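PDB 2R0B: Serine/threonine/tyrosine-interacting protein, which acts as a catalytically inactive phosphatase that anchors ERK1/ERK2 in the nucleus and binds the F-box of FBXW7, blocking its assembly into the SCF ubiquitin ligase. Local coordinates for residues A[62-67]-A[105-110]; A[118-123]-A[142-147]. All coordinates share one frame; numbering follows the deposited sequence.

How the contacts relate
Both contacts belong to the phosphatase-like domain and lie in series along the chain, contact 1 closing before contact 2 opens. Contact 1 joins the outermost strand 58-63 and the loop after it to helix 103-116, buried, about 7 Å from the centre of the chain. Contact 2 pairs the start of helix 120-130 with helix 138-152, nearer the surface. Their centres are about 13 Å apart and they meet directly: Leu144 packs on Ala106 and Ala110, and Ile109 on Tyr120 and Ala123. Helix 103-116 is therefore the common element, with Phe107 facing the sheet edge and Ile109 facing the later helices, which makes one continuous apolar core from strand to C-terminal helix.

Contact 1: A[62-67]-A[105-110]; sequences LDIADN and AAFVIA
Phe107 reaches out from helix 103-116 and points the far end of its ring at Leu62 and Ile64, whose side chains come from the opposite direction; both CD1 methyls sit on the same side of the ring plane. The two aliphatic residues differ in how they touch it. Leu62 lays CD1 over one face, displaced toward the rim: this methyl is 4.2 Å from the centroid of the Phe107 ring, 21° off the normal, a CH-pi contact. Its nearest ring atom is Phe107 CZ. Ile64 approaches obliquely with the tip of its longer branch, CD1 lying 3.3 Å from Phe107 CE2 and 3.4 Å from CZ, so that one methyl straddles the outer CE2-CZ bond in very close packing. Ile64 owes this reach to an extended arm: CG1 is anti to the carbonyl carbon (chi1 -66°) and CD1 continues straight on (chi2 172°). Being two residues apart on an extended backbone, Leu62 and Ile64 present their side chains on the same side, and their CD1 methyls are 3.9 Å from each other.

This is the joint between the edge of the sheet and the helix that follows the loop corresponding to the phosphate-binding signature loop of active dual-specificity phosphatases. Leu62 hydrogen-bonds through its backbone to Cys39 and Arg41 of the neighbouring strand 36-41, and Phe76 meets the Phe107 ring edge-to-face. Nearby, Ile64 O accepts from Arg103, the arginine of that loop, and Asp66 OD1 from Asn137. All three touching residues are buried and meet through carbon alone, so the pairing rests on dispersion, exclusion of water and close fit, with the ring placed by shape and not by directional bonds.

Contact 2: A[118-123]-A[142-147]; sequences MKYRDA and HQLQEY. With SO4 (sulfate ion), chain C.
Beside the touching side chains of Tyr120 and Gln145 a sulfate ion, probably from the crystallisation liquor, bridges the two helices. Arg121 wraps round it: the backbone N gives a nearly straight bond to sulfate O4 (2.9 Å, 164°), NE adds a second to O4 at 3.2 Å, and NH2 donates to O3 at 2.9 Å, with O3 at the edge of the guanidinium and near its plane. The curl comes from CG standing between the backbone N and carbonyl carbon (chi1 70°) and from a bend at chi3, which turns the guanidinium toward the sulfate that the residue's own N-H also faces. From the other helix Gln145 NE2 donates to O2 at 3.0 Å, its chain extended beyond CG. O4 is thus gripped by two donors of one residue, and O2 by the amide across the gap.

The ion sits at the N-terminal turn of helix 120-130, just after the N-cap residue Lys119, where backbone N-H groups and the helix dipole would be expected to favour an anion. It is a different place from the loop before helix 103-116, the counterpart in this phosphatase-like fold of the phosphate-binding signature loop of active family members.

Away from the sulfate, toward helix 103-116, the contact becomes apolar. Tyr120 CB lies 4.1 Å from Gln145 CG. With Tyr120 CG anti to the backbone N (chi1 171°), the phenol ring runs on past Leu144, slanting across its side chain, and Tyr120 CE1 comes 3.6 Å from Leu144 CD1. Tyr120 also packs on Pro136 and Val141.

Contact 1: A[62-67]-A[105-110]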
loop_
_atom_site.group_PDB
_atom_site.type_symbol
_atom_site.label_atom_id
_atom_site.label_comp_id
_atom_site.label_asym_id
_atom_site.label_seq_id
_atom_site.Cartn_x
_atom_site.Cartn_y
_atom_site.Cartn_z
ATOM N N LEU A 62 4.590 0.645 -8.998
ATOM C CA LEU A 62 5.591 1.574 -8.473
ATOM C C LEU A 62 6.918 0.858 -8.329
ATOM O O LEU A 62 7.056 -0.081 -7.535
ATOM C CB LEU A 62 5.177 2.160 -7.108
ATOM C CG LEU A 62 3.885 2.975 -7.024
ATOM C CD1 LEU A 62 3.575 3.411 -5.585
ATOM C CD2 LEU A 62 3.882 4.182 -7.960
ATOM N N ASP A 63 7.880 1.311 -9.115
ATOM C CA ASP A 63 9.243 0.786 -9.063
ATOM C C ASP A 63 9.962 1.435 -7.872
ATOM O O ASP A 63 10.457 2.575 -7.950
ATOM C CB ASP A 63 9.919 1.067 -10.405
ATOM C CG ASP A 63 11.411 0.817 -10.388
ATOM O OD1 ASP A 63 11.883 0.042 -9.532
ATOM O OD2 ASP A 63 12.128 1.385 -11.260
ATOM N N ILE A 64 10.001 0.707 -6.757
ATOM C CA ILE A 64 10.537 1.237 -5.488
ATOM C C ILE A 64 11.400 0.179 -4.813
ATOM O O ILE A 64 10.963 -0.968 -4.688
ATOM C CB ILE A 64 9.380 1.613 -4.497
ATOM C CG1 ILE A 64 8.552 2.785 -5.058
ATOM C CG2 ILE A 64 9.955 1.940 -3.088
ATOM C CD1 ILE A 64 7.301 3.148 -4.321
ATOM N N ALA A 65 12.612 0.554 -4.393
ATOM C CA ALA A 65 13.464 -0.318 -3.568
ATOM C C ALA A 65 13.164 -0.173 -2.082
ATOM O O ALA A 65 12.847 0.932 -1.609
ATOM C CB ALA A 65 14.913 0.001 -3.820
ATOM N N ASP A 66 13.264 -1.275 -1.340
ATOM C CA ASP A 66 13.115 -1.225 0.121
ATOM C C ASP A 66 14.431 -0.893 0.823
ATOM O O ASP A 66 15.124 -1.768 1.346
ATOM C CB ASP A 66 12.511 -2.522 0.683
ATOM C CG ASP A 66 12.248 -2.440 2.180
ATOM O OD1 ASP A 66 12.021 -1.317 2.678
ATOM O OD2 ASP A 66 12.262 -3.490 2.862
ATOM N N ASN A 67 14.803 0.381 0.785
ATOM C CA ASN A 67 15.982 0.839 1.509
ATOM C C ASN A 67 15.818 2.280 1.993
ATOM O O ASN A 67 15.050 3.037 1.399
ATOM C CB ASN A 67 17.280 0.607 0.729
ATOM C CG ASN A 67 17.457 1.555 -0.422
ATOM O OD1 ASN A 67 17.648 2.762 -0.231
ATOM N ND2 ASN A 67 17.463 1.013 -1.627
ATOM N N ALA A 105 3.524 -1.074 3.498
ATOM C CA ALA A 105 3.015 -0.533 4.755
ATOM C C ALA A 105 3.170 0.976 4.786
ATOM O O ALA A 105 2.255 1.676 5.214
ATOM C CB ALA A 105 3.720 -1.149 5.956
ATOM N N ALA A 106 4.318 1.494 4.333
ATOM C CA ALA A 106 4.511 2.948 4.362
ATOM C C ALA A 106 3.452 3.689 3.525
ATOM O O ALA A 106 2.933 4.734 3.936
ATOM C CB ALA A 106 5.928 3.332 3.912
ATOM N N PHE A 107 3.132 3.166 2.341
ATOM C CA PHE A 107 2.113 3.777 1.503
ATOM C C PHE A 107 0.714 3.753 2.155
ATOM O O PHE A 107 -0.047 4.718 2.019
ATOM C CB PHE A 107 2.123 3.157 0.089
ATOM C CG PHE A 107 3.159 3.770 -0.803
ATOM C CD1 PHE A 107 2.914 4.998 -1.420
ATOM C CD2 PHE A 107 4.423 3.179 -0.937
ATOM C CE1 PHE A 107 3.896 5.592 -2.217
ATOM C CE2 PHE A 107 5.409 3.774 -1.714
ATOM C CZ PHE A 107 5.141 4.981 -2.362
ATOM N N VAL A 108 0.414 2.693 2.914
ATOM C CA VAL A 108 -0.909 2.618 3.571
ATOM C C VAL A 108 -0.938 3.608 4.736
ATOM O O VAL A 108 -1.967 4.275 4.999
ATOM C CB VAL A 108 -1.238 1.167 4.000
ATOM C CG1 VAL A 108 -2.359 1.137 5.030
ATOM C CG2 VAL A 108 -1.609 0.298 2.753
ATOM N N ILE A 109 0.205 3.733 5.413
ATOM C CA ILE A 109 0.332 4.680 6.539
ATOM C C ILE A 109 0.194 6.119 6.055
ATOM O O ILE A 109 -0.425 6.938 6.721
ATOM C CB ILE A 109 1.619 4.428 7.380
ATOM C CG1 ILE A 109 1.434 3.110 8.180
ATOM C CG2 ILE A 109 1.941 5.654 8.306
ATOM C CD1 ILE A 109 2.720 2.397 8.665
ATOM N N ALA A 110 0.771 6.438 4.902
ATOM C CA ALA A 110 0.678 7.802 4.399
ATOM C C ALA A 110 -0.780 8.181 4.153
ATOM O O ALA A 110 -1.212 9.277 4.511
ATOM C CB ALA A 110 1.478 7.943 3.110
#

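Contact 2: A[118-123]-A[142-147]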
loop_
_atom_site.group_PDB
_atom_site.type_symbol
_atom_site.label_atom_id
_atom_site.label_comp_id
_atom_site.label_asym_id
_atom_site.label_seq_id
_atom_site.Cartn_x
_atom_site.Cartn_y
_atom_site.Cartn_z
ATOM N N MET A 118 -4.060 11.450 11.553
ATOM C CA MET A 118 -3.273 10.765 12.580
ATOM C C MET A 118 -1.797 11.062 12.384
ATOM O O MET A 118 -1.334 11.196 11.264
ATOM C CB MET A 118 -3.515 9.246 12.552
ATOM C CG MET A 118 -5.013 8.868 12.652
ATOM S SD MET A 118 -5.459 7.124 12.463
ATOM C CE MET A 118 -4.248 6.381 13.209
ATOM N N LYS A 119 -1.077 11.174 13.492
ATOM C CA LYS A 119 0.391 11.250 13.502
ATOM C C LYS A 119 1.003 9.895 13.153
ATOM O O LYS A 119 0.307 8.859 13.191
ATOM C CB LYS A 119 0.875 11.698 14.882
ATOM C CG LYS A 119 0.617 13.193 15.207
ATOM C CD LYS A 119 0.677 13.420 16.696
ATOM C CE LYS A 119 0.949 14.899 17.108
ATOM N NZ LYS A 119 0.329 15.970 16.263
ATOM N N TYR A 120 2.308 9.881 12.841
ATOM C CA TYR A 120 2.949 8.632 12.421
ATOM C C TYR A 120 2.811 7.524 13.462
ATOM O O TYR A 120 2.389 6.409 13.152
ATOM C CB TYR A 120 4.434 8.804 11.991
ATOM C CG TYR A 120 5.058 7.437 11.787
ATOM C CD1 TYR A 120 4.876 6.737 10.608
ATOM C CD2 TYR A 120 5.787 6.816 12.821
ATOM C CE1 TYR A 120 5.388 5.456 10.455
ATOM C CE2 TYR A 120 6.314 5.552 12.671
ATOM C CZ TYR A 120 6.109 4.870 11.475
ATOM O OH TYR A 120 6.595 3.586 11.299
ATOM N N ARG A 121 3.183 7.821 14.703
ATOM C CA ARG A 121 3.171 6.791 15.724
ATOM C C ARG A 121 1.801 6.130 15.900
ATOM O O ARG A 121 1.710 4.927 16.115
ATOM C CB ARG A 121 3.681 7.349 17.048
ATOM C CG ARG A 121 2.773 8.332 17.726
ATOM C CD ARG A 121 3.446 8.895 18.955
ATOM N NE ARG A 121 4.701 9.583 18.639
ATOM C CZ ARG A 121 5.398 10.287 19.527
ATOM N NH1 ARG A 121 4.957 10.392 20.778
ATOM N NH2 ARG A 121 6.529 10.886 19.170
ATOM N N ASP A 122 0.742 6.928 15.799
ATOM C CA ASP A 122 -0.619 6.419 15.986
ATOM C C ASP A 122 -1.126 5.648 14.766
ATOM O O ASP A 122 -1.830 4.638 14.900
ATOM C CB ASP A 122 -1.537 7.583 16.334
ATOM C CG ASP A 122 -1.114 8.253 17.627
ATOM O OD1 ASP A 122 -0.945 7.525 18.627
ATOM O OD2 ASP A 122 -0.909 9.490 17.630
ATOM N N ALA A 123 -0.778 6.132 13.572
ATOM C CA ALA A 123 -1.101 5.411 12.342
ATOM C C ALA A 123 -0.311 4.107 12.266
ATOM O O ALA A 123 -0.866 3.073 11.905
ATOM C CB ALA A 123 -0.821 6.302 11.105
ATOM N N HIS A 142 10.980 8.683 8.453
ATOM C CA HIS A 142 11.292 10.088 8.241
ATOM C C HIS A 142 10.483 10.708 7.098
ATOM O O HIS A 142 10.015 11.846 7.230
ATOM C CB HIS A 142 12.791 10.281 8.018
ATOM C CG HIS A 142 13.597 10.163 9.268
ATOM N ND1 HIS A 142 14.193 11.251 9.877
ATOM C CD2 HIS A 142 13.866 9.097 10.055
ATOM C CE1 HIS A 142 14.827 10.850 10.965
ATOM N NE2 HIS A 142 14.638 9.547 11.101
ATOM N N GLN A 143 10.342 9.985 5.979
ATOM C CA GLN A 143 9.624 10.560 4.823
ATOM C C GLN A 143 8.128 10.705 5.088
ATOM O O GLN A 143 7.496 11.646 4.587
ATOM C CB GLN A 143 9.865 9.761 3.544
ATOM C CG GLN A 143 11.265 9.929 3.000
ATOM C CD GLN A 143 11.524 9.070 1.801
ATOM O OE1 GLN A 143 10.807 9.139 0.782
ATOM N NE2 GLN A 143 12.574 8.263 1.894
ATOM N N LEU A 144 7.579 9.793 5.894
ATOM C CA LEU A 144 6.184 9.907 6.333
ATOM C C LEU A 144 5.956 11.189 7.147
ATOM O O LEU A 144 5.006 11.938 6.909
ATOM C CB LEU A 144 5.809 8.666 7.136
ATOM C CG LEU A 144 5.589 7.507 6.161
ATOM C CD1 LEU A 144 5.647 6.166 6.895
ATOM C CD2 LEU A 144 4.248 7.679 5.400
ATOM N N GLN A 145 6.842 11.422 8.111
ATOM C CA GLN A 145 6.843 12.643 8.920
ATOM C C GLN A 145 7.047 13.917 8.090
ATOM O O GLN A 145 6.406 14.960 8.330
ATOM C CB GLN A 145 7.895 12.474 10.032
ATOM C CG GLN A 145 7.575 11.265 10.939
ATOM C CD GLN A 145 8.728 10.880 11.860
ATOM O OE1 GLN A 145 9.885 10.817 11.440
ATOM N NE2 GLN A 145 8.411 10.615 13.127
ATOM N N GLU A 146 7.912 13.815 7.089
ATOM C CA GLU A 146 8.247 14.925 6.217
ATOM C C GLU A 146 7.019 15.325 5.385
ATOM O O GLU A 146 6.794 16.500 5.155
ATOM C CB GLU A 146 9.430 14.519 5.323
ATOM C CG GLU A 146 9.905 15.544 4.281
ATOM C CD GLU A 146 10.836 14.935 3.250
ATOM O OE1 GLU A 146 11.200 13.766 3.370
ATOM O OE2 GLU A 146 11.195 15.632 2.268
ATOM N N TYR A 147 6.235 14.338 4.959
ATOM C CA TYR A 147 5.077 14.557 4.116
ATOM C C TYR A 147 3.968 15.179 4.972
ATOM O O TYR A 147 3.237 16.044 4.504
ATOM C CB TYR A 147 4.636 13.225 3.474
ATOM C CG TYR A 147 3.422 13.334 2.568
ATOM C CD1 TYR A 147 3.439 14.159 1.434
ATOM C CD2 TYR A 147 2.257 12.609 2.849
ATOM C CE1 TYR A 147 2.307 14.266 0.608
ATOM C CE2 TYR A 147 1.123 12.711 2.036
ATOM C CZ TYR A 147 1.157 13.531 0.916
ATOM O OH TYR A 147 0.041 13.637 0.098
HETATM S S SO4 C . 5.438 11.390 15.454
HETATM O O1 SO4 C . 4.775 12.604 15.968
HETATM O O2 SO4 C . 5.762 11.734 14.074
HETATM O O3 SO4 C . 6.611 11.107 16.264
HETATM O O4 SO4 C . 4.465 10.312 15.549
#